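Side-chain contacts in extracellular solute-binding protein family 5 (Brucella melitensis, PDB 4ONY), which probably binds peptides or related solutes in the periplasm and delivers them to an ABC transporter for uptake: residues 34-39 against 579-584; 282-287 against 346-351; 298-303 against 574-579. All blocks are in the same frame, centred on the assembly; numbering follows the deposited sequence. Where two conformers were deposited one is given.

Interactions 1 and 3 are neighbours, with centres about 11 Å apart, and both draw on the C-terminal run that contains K579. They also touch directly: CG of P577 packs 3.3 Å from O of Y36, and OG1 of T580 packs against CD2 at the rim of F302. Interaction 2 lies farther off, its centre about 18 Å from that of interaction 3 and about 26 Å from that of interaction 1. K299 joins it to interaction 3, since its NZ lies 2.9 Å from O of W283 in a probable hydrogen bond. None of the three includes a residue of the pocket holding 1-ethoxy-2-(2-ethoxyethoxy)ethane, formed by Q222, Q225, R226, Y256 and Y257.

Interaction 1. Residues 34-39 against 579-584; sequences FPYTNP and KTPLSG
P581 sets CG and CB of its pyrrolidine ring over one face of the Y36 phenol, the two side chains crossing at about a right angle. The leading atom is CG of P581, 3.8 Å from the centroid of the Y36 ring and 25° off the ring normal, a CH-pi contact. It stands toward the rim, nearest the root of the phenol: CG of P581 lies 3.5 Å from CG of Y36, and CB and CD of the proline follow over CD1 and CB of the tyrosine. The first torsion of Y36, chi1 55°, places the ring between the backbone N and the carbonyl carbon, and chi2 near -84° turns a face toward P581. The far end of the phenol is tied down separately, by a hydrogen bond between OH and the backbone N of R92.

Both partners belong to type I beta turns, one from F34 to T37 and one from P581 to G584, so the contact joins two loops from near opposite ends of the chain, without strand pairing. A water bridges the backbones, donating to O of Y36 at 2.7 Å and to O of K579 at 2.8 Å. Away from the water, the K579 side chain bends at chi3, and its CD and CE rest against the carbonyl O of P35, CD at 3.4 Å. D93 touches both P35 and P581 and accepts a hydrogen bond from the backbone N of L582.

Interaction 2. Residues 282-287 against 346-351; sequences RWEKLY and AGQYRR
E284 and Q348 meet with their chains crossing at about a right angle, the carboxylate and amide planes 39° apart. OE1 of E284 comes within 3.2 Å of NE2 of Q348, but the angle at the N-H is poor and the pair is not hydrogen-bonded. Next to this polar approach is an apolar one, CG of E284 lying 3.8 Å from the methyl CB of A346. The glutamate reaches both because its CG is anti to the backbone N (chi1 166°) while a bend at chi2 swings the carboxylate round toward the amide. At the other end of that amide, OE1 of Q348 sits at the edge of the W283 indole, near its plane and 4.2 Å from CD1.

The amide nitrogen is engaged within its own loop. NE2 of Q348 donates to O of A346 at 3.2 Å, arriving above the carbonyl plane, and this bond limits the amide's rotation and is consistent with its oxygen lying toward the indole edge. The arrangement is one of helix end against loop: E284 and W283 lie in the last turn of the short helix 280-285, and A346 and Q348 in the turn that follows helix 337-344 and leads into strand 350-351, an edge strand of the six-stranded mixed sheet.

Further out, W283 is held by aromatic and charged neighbours. Its indole stacks with W567 of strand 566-571, a residue that Q348 also touches, and it makes a cation-pi contact with K299. On the loop side, N341 of helix 337-344 receives a hydrogen bond from the backbone N of Y349 at its OD1.

Interaction 3. Residues 298-303 against 574-579; sequences IKDTFE and IEHPQK
With chi1 at 60°, H576 carries its imidazole between its own backbone N and carbonyl carbon, while F302, chi1 -53°, directs its ring at the imidazole from the opposite direction. NE2 of H576 donates to OD2 of D300 at 2.7 Å with a bent N-H...O angle of 138°. The carboxylate oxygen lies close to the imidazole plane, whereas the nitrogen meets it from above the carboxylate plane. The other ring nitrogen is bound too: ND1 donates to O of P577 at 2.7 Å in a nearly straight bond. Held at both nitrogens, the ring has little freedom to turn, and two N-H donors beside a carboxylate are consistent with an imidazolium.

The edge of F302 points into one face of this ring, an edge-to-face pair with centroids 5.2 Å apart and CZ of F302 3.8 Å from NE2 of H576. OD2 of D300 has a second partner in a salt bridge to NE of R570. Strand 297-302 is an outermost strand of its three-stranded antiparallel sheet and pairs with strand 566-571, which supplies R570; the chain then continues through strand 574-575, paired with 591-592, to bring H576 back against D300 and F302.

Interaction 1. Residues 34-39 against 579-584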
loop_
_atom_site.group_PDB
_atom_site.type_symbol
_atom_site.label_atom_id
_atom_site.label_comp_id
_atom_site.label_asym_id
_atom_site.label_seq_id
_atom_site.Cartn_x
_atom_site.Cartn_y
_atom_site.Cartn_z
ATOM N N PHE A 34 19.921 0.985 -10.921
ATOM C CA PHE A 34 19.316 0.867 -9.590
ATOM C C PHE A 34 19.993 -0.324 -8.903
ATOM O O PHE A 34 20.309 -1.329 -9.538
ATOM C CB PHE A 34 17.777 0.700 -9.686
ATOM C CG PHE A 34 17.021 1.961 -9.996
ATOM C CD1 PHE A 34 17.662 3.132 -10.359
ATOM C CD2 PHE A 34 15.621 1.949 -10.013
ATOM C CE1 PHE A 34 16.945 4.262 -10.649
ATOM C CE2 PHE A 34 14.899 3.076 -10.299
ATOM C CZ PHE A 34 15.559 4.238 -10.635
ATOM N N PRO A 35 20.239 -0.209 -7.586
ATOM C CA PRO A 35 21.077 -1.161 -6.919
ATOM C C PRO A 35 20.445 -2.562 -6.751
ATOM O O PRO A 35 21.177 -3.530 -6.428
ATOM C CB PRO A 35 21.367 -0.497 -5.564
ATOM C CG PRO A 35 20.210 0.365 -5.321
ATOM C CD PRO A 35 19.815 0.869 -6.681
ATOM N N TYR A 36 19.176 -2.721 -7.076
ATOM C CA TYR A 36 18.523 -4.022 -6.989
ATOM C C TYR A 36 18.278 -4.763 -8.336
ATOM O O TYR A 36 17.482 -5.722 -8.382
ATOM C CB TYR A 36 17.202 -3.884 -6.242
ATOM C CG TYR A 36 16.206 -2.864 -6.784
ATOM C CD1 TYR A 36 16.310 -1.523 -6.436
ATOM C CD2 TYR A 36 15.189 -3.240 -7.661
ATOM C CE1 TYR A 36 15.395 -0.587 -6.904
ATOM C CE2 TYR A 36 14.285 -2.316 -8.137
ATOM C CZ TYR A 36 14.386 -0.999 -7.760
ATOM O OH TYR A 36 13.495 -0.061 -8.158
ATOM N N THR A 37 18.959 -4.334 -9.398
ATOM C CA THR A 37 18.935 -5.025 -10.645
ATOM C C THR A 37 20.269 -5.689 -10.949
ATOM O O THR A 37 21.327 -5.303 -10.447
ATOM C CB THR A 37 18.639 -4.077 -11.834
ATOM O OG1 THR A 37 19.796 -3.255 -12.137
ATOM C CG2 THR A 37 17.407 -3.237 -11.576
ATOM N N ASN A 38 20.201 -6.658 -11.841
ATOM C CA ASN A 38 21.374 -7.324 -12.366
ATOM C C ASN A 38 21.708 -6.565 -13.629
ATOM O O ASN A 38 20.934 -6.587 -14.584
ATOM C CB ASN A 38 21.045 -8.779 -12.656
ATOM C CG ASN A 38 22.135 -9.498 -13.440
ATOM O OD1 ASN A 38 23.157 -8.924 -13.815
ATOM N ND2 ASN A 38 21.895 -10.770 -13.707
ATOM N N PRO A 39 22.823 -5.837 -13.629
ATOM C CA PRO A 39 23.132 -5.038 -14.813
ATOM C C PRO A 39 23.383 -5.856 -16.104
ATOM O O PRO A 39 23.479 -5.275 -17.156
ATOM C CB PRO A 39 24.412 -4.292 -14.412
ATOM C CG PRO A 39 25.052 -5.130 -13.365
ATOM C CD PRO A 39 23.944 -5.901 -12.680
ATOM N N LYS A 579 20.026 -9.551 -4.512
ATOM C CA LYS A 579 19.515 -8.417 -3.720
ATOM C C LYS A 579 18.005 -8.202 -3.894
ATOM O O LYS A 579 17.455 -8.278 -5.016
ATOM C CB LYS A 579 20.227 -7.116 -4.097
ATOM C CG LYS A 579 21.664 -7.097 -3.709
ATOM C CD LYS A 579 22.374 -5.826 -4.177
ATOM C CE LYS A 579 22.178 -4.690 -3.201
ATOM N NZ LYS A 579 23.509 -4.139 -2.833
ATOM N N THR A 580 17.368 -7.901 -2.770
ATOM C CA THR A 580 15.968 -7.538 -2.716
ATOM C C THR A 580 15.884 -6.157 -2.079
ATOM O O THR A 580 16.394 -5.965 -0.995
ATOM C CB THR A 580 15.208 -8.522 -1.835
ATOM O OG1 THR A 580 15.265 -9.824 -2.423
ATOM C CG2 THR A 580 13.747 -8.076 -1.723
ATOM N N PRO A 581 15.242 -5.198 -2.744
ATOM C CA PRO A 581 15.260 -3.871 -2.196
ATOM C C PRO A 581 14.232 -3.647 -1.087
ATOM O O PRO A 581 13.477 -4.554 -0.725
ATOM C CB PRO A 581 14.941 -3.016 -3.417
ATOM C CG PRO A 581 14.046 -3.857 -4.244
ATOM C CD PRO A 581 14.529 -5.269 -4.034
ATOM N N LEU A 582 14.216 -2.436 -0.564
ATOM C CA LEU A 582 13.319 -2.009 0.516
ATOM C C LEU A 582 11.873 -2.394 0.284
ATOM O O LEU A 582 11.180 -2.803 1.238
ATOM C CB LEU A 582 13.421 -0.499 0.679
ATOM C CG LEU A 582 12.797 0.184 1.934
ATOM C CD1 LEU A 582 13.518 -0.284 3.177
ATOM C CD2 LEU A 582 12.892 1.687 1.747
ATOM N N SER A 583 11.400 -2.265 -0.975
ATOM C CA SER A 583 9.992 -2.537 -1.287
ATOM C C SER A 583 9.656 -4.010 -1.476
ATOM O O SER A 583 8.505 -4.347 -1.691
ATOM C CB SER A 583 9.519 -1.771 -2.501
ATOM O OG SER A 583 9.561 -0.368 -2.322
ATOM N N GLY A 584 10.637 -4.893 -1.362
ATOM C CA GLY A 584 10.381 -6.304 -1.523
ATOM C C GLY A 584 10.703 -6.720 -2.950
ATOM O O GLY A 584 11.366 -5.974 -3.675
HETATM O O HOH W 1 15.689 -7.189 -6.932
#

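Interaction 2. Residues 282-287 against 346-351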
loop_
_atom_site.group_PDB
_atom_site.type_symbol
_atom_site.label_atom_id
_atom_site.label_comp_id
_atom_site.label_asym_id
_atom_site.label_seq_id
_atom_site.Cartn_x
_atom_site.Cartn_y
_atom_site.Cartn_z
ATOM N N ARG A 282 -2.479 -22.665 2.253
ATOM C CA ARG A 282 -2.035 -23.177 0.942
ATOM C C ARG A 282 -0.513 -23.299 0.886
ATOM O O ARG A 282 0.024 -24.314 0.470
ATOM C CB ARG A 282 -2.542 -22.294 -0.217
ATOM C CG ARG A 282 -2.241 -22.845 -1.612
ATOM C CD ARG A 282 -3.179 -22.272 -2.696
ATOM N NE ARG A 282 -3.011 -20.836 -2.698
ATOM C CZ ARG A 282 -3.960 -19.951 -2.950
ATOM N NH1 ARG A 282 -5.169 -20.329 -3.313
ATOM N NH2 ARG A 282 -3.667 -18.686 -2.860
ATOM N N TRP A 283 0.189 -22.261 1.320
ATOM C CA TRP A 283 1.654 -22.290 1.324
ATOM C C TRP A 283 2.184 -23.485 2.142
ATOM O O TRP A 283 3.088 -24.159 1.736
ATOM C CB TRP A 283 2.172 -21.002 1.922
ATOM C CG TRP A 283 3.705 -20.756 1.794
ATOM C CD1 TRP A 283 4.606 -20.743 2.826
ATOM C CD2 TRP A 283 4.452 -20.457 0.613
ATOM N NE1 TRP A 283 5.848 -20.439 2.365
ATOM C CE2 TRP A 283 5.795 -20.257 1.010
ATOM C CE3 TRP A 283 4.130 -20.317 -0.723
ATOM C CZ2 TRP A 283 6.811 -19.910 0.100
ATOM C CZ3 TRP A 283 5.148 -19.968 -1.636
ATOM C CH2 TRP A 283 6.466 -19.761 -1.210
ATOM N N GLU A 284 1.571 -23.736 3.288
ATOM C CA GLU A 284 2.020 -24.762 4.208
ATOM C C GLU A 284 1.680 -26.155 3.711
ATOM O O GLU A 284 2.473 -27.032 3.860
ATOM C CB GLU A 284 1.364 -24.539 5.564
ATOM C CG GLU A 284 1.458 -25.681 6.553
ATOM C CD GLU A 284 2.845 -25.758 7.160
ATOM O OE1 GLU A 284 3.539 -24.712 7.099
ATOM O OE2 GLU A 284 3.209 -26.846 7.693
ATOM N N LYS A 285 0.515 -26.326 3.100
ATOM C CA LYS A 285 -0.043 -27.649 2.801
ATOM C C LYS A 285 0.049 -28.096 1.344
ATOM O O LYS A 285 0.167 -29.292 1.082
ATOM C CB LYS A 285 -1.547 -27.640 3.126
ATOM C CG LYS A 285 -1.843 -27.454 4.590
ATOM C CD LYS A 285 -1.353 -28.633 5.397
ATOM C CE LYS A 285 -1.984 -28.654 6.779
ATOM N NZ LYS A 285 -1.628 -29.906 7.505
ATOM N N LEU A 286 -0.134 -27.162 0.402
ATOM C CA LEU A 286 -0.457 -27.554 -0.968
ATOM C C LEU A 286 0.667 -27.465 -1.956
ATOM O O LEU A 286 0.437 -27.629 -3.160
ATOM C CB LEU A 286 -1.711 -26.805 -1.481
ATOM C CG LEU A 286 -2.995 -27.030 -0.658
ATOM C CD1 LEU A 286 -4.208 -26.298 -1.237
ATOM C CD2 LEU A 286 -3.308 -28.503 -0.512
ATOM N N TYR A 287 1.897 -27.259 -1.484
ATOM C CA TYR A 287 3.040 -27.255 -2.372
ATOM C C TYR A 287 3.811 -28.568 -2.232
ATOM O O TYR A 287 5.029 -28.602 -2.322
ATOM C CB TYR A 287 3.936 -26.031 -2.109
ATOM C CG TYR A 287 3.344 -24.712 -2.573
ATOM C CD1 TYR A 287 2.352 -24.088 -1.856
ATOM C CD2 TYR A 287 3.778 -24.087 -3.745
ATOM C CE1 TYR A 287 1.805 -22.889 -2.294
ATOM C CE2 TYR A 287 3.234 -22.888 -4.175
ATOM C CZ TYR A 287 2.264 -22.282 -3.429
ATOM O OH TYR A 287 1.696 -21.083 -3.827
ATOM N N ALA A 346 -1.439 -22.431 11.040
ATOM C CA ALA A 346 -0.244 -23.271 10.898
ATOM C C ALA A 346 1.029 -22.517 11.308
ATOM O O ALA A 346 2.100 -22.754 10.756
ATOM C CB ALA A 346 -0.130 -23.805 9.464
ATOM N N GLY A 347 0.896 -21.573 12.249
ATOM C CA GLY A 347 2.042 -20.843 12.745
ATOM C C GLY A 347 2.649 -19.838 11.789
ATOM O O GLY A 347 3.704 -19.294 12.080
ATOM N N GLN A 348 1.991 -19.531 10.691
ATOM C CA GLN A 348 2.658 -18.731 9.633
ATOM C C GLN A 348 2.650 -17.243 9.850
ATOM O O GLN A 348 3.502 -16.528 9.266
ATOM C CB GLN A 348 2.012 -18.956 8.269
ATOM C CG GLN A 348 2.137 -20.360 7.757
ATOM C CD GLN A 348 3.581 -20.757 7.587
ATOM O OE1 GLN A 348 4.346 -20.099 6.928
ATOM N NE2 GLN A 348 3.968 -21.791 8.284
ATOM N N TYR A 349 1.729 -16.760 10.690
ATOM C CA TYR A 349 1.627 -15.337 10.909
ATOM C C TYR A 349 2.547 -14.849 12.044
ATOM O O TYR A 349 3.067 -15.636 12.849
ATOM C CB TYR A 349 0.191 -14.924 11.225
ATOM C CG TYR A 349 -0.793 -14.911 10.089
ATOM C CD1 TYR A 349 -0.659 -14.034 9.051
ATOM C CD2 TYR A 349 -1.897 -15.735 10.092
ATOM C CE1 TYR A 349 -1.559 -13.985 8.003
ATOM C CE2 TYR A 349 -2.811 -15.700 9.072
ATOM C CZ TYR A 349 -2.631 -14.825 8.032
ATOM O OH TYR A 349 -3.532 -14.800 7.042
ATOM N N ARG A 350 2.755 -13.545 12.067
ATOM C CA ARG A 350 3.413 -12.859 13.133
ATOM C C ARG A 350 2.476 -11.783 13.612
ATOM O O ARG A 350 1.733 -11.157 12.826
ATOM C CB ARG A 350 4.756 -12.234 12.659
ATOM C CG ARG A 350 5.959 -12.507 13.585
ATOM C CD ARG A 350 6.889 -13.712 13.193
ATOM N NE ARG A 350 6.167 -14.994 13.012
ATOM C CZ ARG A 350 6.711 -16.194 12.715
ATOM N NH1 ARG A 350 5.931 -17.252 12.526
ATOM N NH2 ARG A 350 8.021 -16.351 12.584
ATOM N N ARG A 351 2.557 -11.505 14.907
ATOM C CA ARG A 351 1.672 -10.533 15.520
ATOM C C ARG A 351 1.973 -9.124 14.993
ATOM O O ARG A 351 3.124 -8.716 14.918
ATOM C CB ARG A 351 1.868 -10.517 17.051
ATOM C CG ARG A 351 0.795 -9.689 17.778
ATOM C CD ARG A 351 -0.583 -10.344 17.750
ATOM N NE ARG A 351 -1.679 -9.441 18.138
ATOM C CZ ARG A 351 -2.221 -9.345 19.378
ATOM N NH1 ARG A 351 -1.784 -10.071 20.389
ATOM N NH2 ARG A 351 -3.230 -8.518 19.578
#

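Interaction 3. Residues 298-303 against 574-579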
loop_
_atom_site.group_PDB
_atom_site.type_symbol
_atom_site.label_atom_id
_atom_site.label_comp_id
_atom_site.label_asym_id
_atom_site.label_seq_id
_atom_site.Cartn_x
_atom_site.Cartn_y
_atom_site.Cartn_z
ATOM N N ILE A 298 10.461 -23.626 -7.156
ATOM C CA ILE A 298 11.112 -23.135 -5.982
ATOM C C ILE A 298 10.145 -22.250 -5.230
ATOM O O ILE A 298 9.581 -21.323 -5.791
ATOM C CB ILE A 298 12.385 -22.364 -6.368
ATOM C CG1 ILE A 298 13.309 -23.339 -7.106
ATOM C CG2 ILE A 298 13.124 -21.877 -5.118
ATOM C CD1 ILE A 298 14.542 -22.686 -7.714
ATOM N N LYS A 299 9.985 -22.511 -3.933
ATOM C CA LYS A 299 9.250 -21.617 -3.040
ATOM C C LYS A 299 10.165 -20.511 -2.514
ATOM O O LYS A 299 10.910 -20.733 -1.554
ATOM C CB LYS A 299 8.647 -22.430 -1.885
ATOM C CG LYS A 299 7.672 -23.487 -2.360
ATOM C CD LYS A 299 7.101 -24.286 -1.201
ATOM C CE LYS A 299 6.023 -23.470 -0.525
ATOM N NZ LYS A 299 5.838 -23.943 0.841
ATOM N N ASP A 300 10.130 -19.327 -3.126
ATOM C CA ASP A 300 11.009 -18.244 -2.710
ATOM C C ASP A 300 10.349 -17.435 -1.593
ATOM O O ASP A 300 9.128 -17.276 -1.573
ATOM C CB ASP A 300 11.286 -17.251 -3.833
ATOM C CG ASP A 300 12.570 -17.495 -4.552
ATOM O OD1 ASP A 300 13.374 -18.295 -4.089
ATOM O OD2 ASP A 300 12.789 -16.891 -5.612
ATOM N N THR A 301 11.170 -16.889 -0.715
ATOM C CA THR A 301 10.712 -15.942 0.240
ATOM C C THR A 301 11.582 -14.678 0.258
ATOM O O THR A 301 12.780 -14.728 -0.034
ATOM C CB THR A 301 10.705 -16.540 1.626
ATOM O OG1 THR A 301 12.048 -16.581 2.083
ATOM C CG2 THR A 301 10.065 -17.937 1.650
ATOM N N PHE A 302 10.944 -13.556 0.578
ATOM C CA PHE A 302 11.589 -12.252 0.591
ATOM C C PHE A 302 11.146 -11.451 1.819
ATOM O O PHE A 302 10.114 -11.731 2.400
ATOM C CB PHE A 302 11.168 -11.470 -0.649
ATOM C CG PHE A 302 11.390 -12.198 -1.952
ATOM C CD1 PHE A 302 10.413 -13.019 -2.463
ATOM C CD2 PHE A 302 12.543 -12.040 -2.668
ATOM C CE1 PHE A 302 10.591 -13.706 -3.644
ATOM C CE2 PHE A 302 12.745 -12.692 -3.853
ATOM C CZ PHE A 302 11.769 -13.565 -4.330
ATOM N N GLU A 303 11.950 -10.474 2.226
ATOM C CA GLU A 303 11.531 -9.569 3.262
ATOM C C GLU A 303 11.531 -8.209 2.694
ATOM O O GLU A 303 12.189 -7.949 1.695
ATOM C CB GLU A 303 12.476 -9.616 4.457
ATOM C CG GLU A 303 12.401 -10.922 5.187
ATOM C CD GLU A 303 13.420 -10.989 6.314
ATOM O OE1 GLU A 303 14.584 -11.391 6.023
ATOM O OE2 GLU A 303 13.035 -10.654 7.453
ATOM N N ILE A 574 12.716 -19.141 -14.274
ATOM C CA ILE A 574 12.647 -17.738 -13.919
ATOM C C ILE A 574 13.633 -17.449 -12.810
ATOM O O ILE A 574 13.609 -18.167 -11.802
ATOM C CB ILE A 574 11.247 -17.380 -13.387
ATOM C CG1 ILE A 574 10.163 -17.732 -14.424
ATOM C CG2 ILE A 574 11.171 -15.904 -13.017
ATOM C CD1 ILE A 574 10.322 -17.066 -15.756
ATOM N N GLU A 575 14.464 -16.391 -12.966
ATOM C CA GLU A 575 15.427 -15.994 -11.939
ATOM C C GLU A 575 15.290 -14.527 -11.543
ATOM O O GLU A 575 14.589 -13.749 -12.213
ATOM C CB GLU A 575 16.832 -16.306 -12.430
ATOM C CG GLU A 575 17.007 -17.811 -12.632
ATOM C CD GLU A 575 18.427 -18.194 -13.011
ATOM O OE1 GLU A 575 19.216 -17.294 -13.359
ATOM O OE2 GLU A 575 18.767 -19.387 -12.943
ATOM N N HIS A 576 15.944 -14.163 -10.463
ATOM C CA HIS A 576 15.900 -12.791 -9.949
ATOM C C HIS A 576 17.226 -12.420 -9.310
ATOM O O HIS A 576 18.024 -13.309 -8.974
ATOM C CB HIS A 576 14.755 -12.615 -8.949
ATOM C CG HIS A 576 14.859 -13.509 -7.762
ATOM N ND1 HIS A 576 15.799 -13.330 -6.761
ATOM C CD2 HIS A 576 14.141 -14.603 -7.414
ATOM C CE1 HIS A 576 15.661 -14.276 -5.856
ATOM N NE2 HIS A 576 14.655 -15.049 -6.220
ATOM N N PRO A 577 17.472 -11.115 -9.142
ATOM C CA PRO A 577 18.706 -10.733 -8.465
ATOM C C PRO A 577 18.774 -11.261 -7.045
ATOM O O PRO A 577 17.742 -11.428 -6.403
ATOM C CB PRO A 577 18.660 -9.204 -8.450
ATOM C CG PRO A 577 17.679 -8.809 -9.474
ATOM C CD PRO A 577 16.698 -9.943 -9.567
ATOM N N GLN A 578 20.001 -11.502 -6.578
ATOM C CA GLN A 578 20.287 -11.863 -5.186
ATOM C C GLN A 578 19.735 -10.810 -4.225
ATOM O O GLN A 578 19.024 -11.119 -3.265
ATOM C CB GLN A 578 21.845 -11.976 -5.017
ATOM N N LYS A 579 20.026 -9.551 -4.512
ATOM C CA LYS A 579 19.515 -8.417 -3.720
ATOM C C LYS A 579 18.005 -8.202 -3.894
ATOM O O LYS A 579 17.455 -8.278 -5.016
ATOM C CB LYS A 579 20.227 -7.116 -4.097
ATOM C CG LYS A 579 21.664 -7.097 -3.709
ATOM C CD LYS A 579 22.374 -5.826 -4.177
ATOM C CE LYS A 579 22.178 -4.690 -3.201
ATOM N NZ LYS A 579 23.509 -4.139 -2.833
#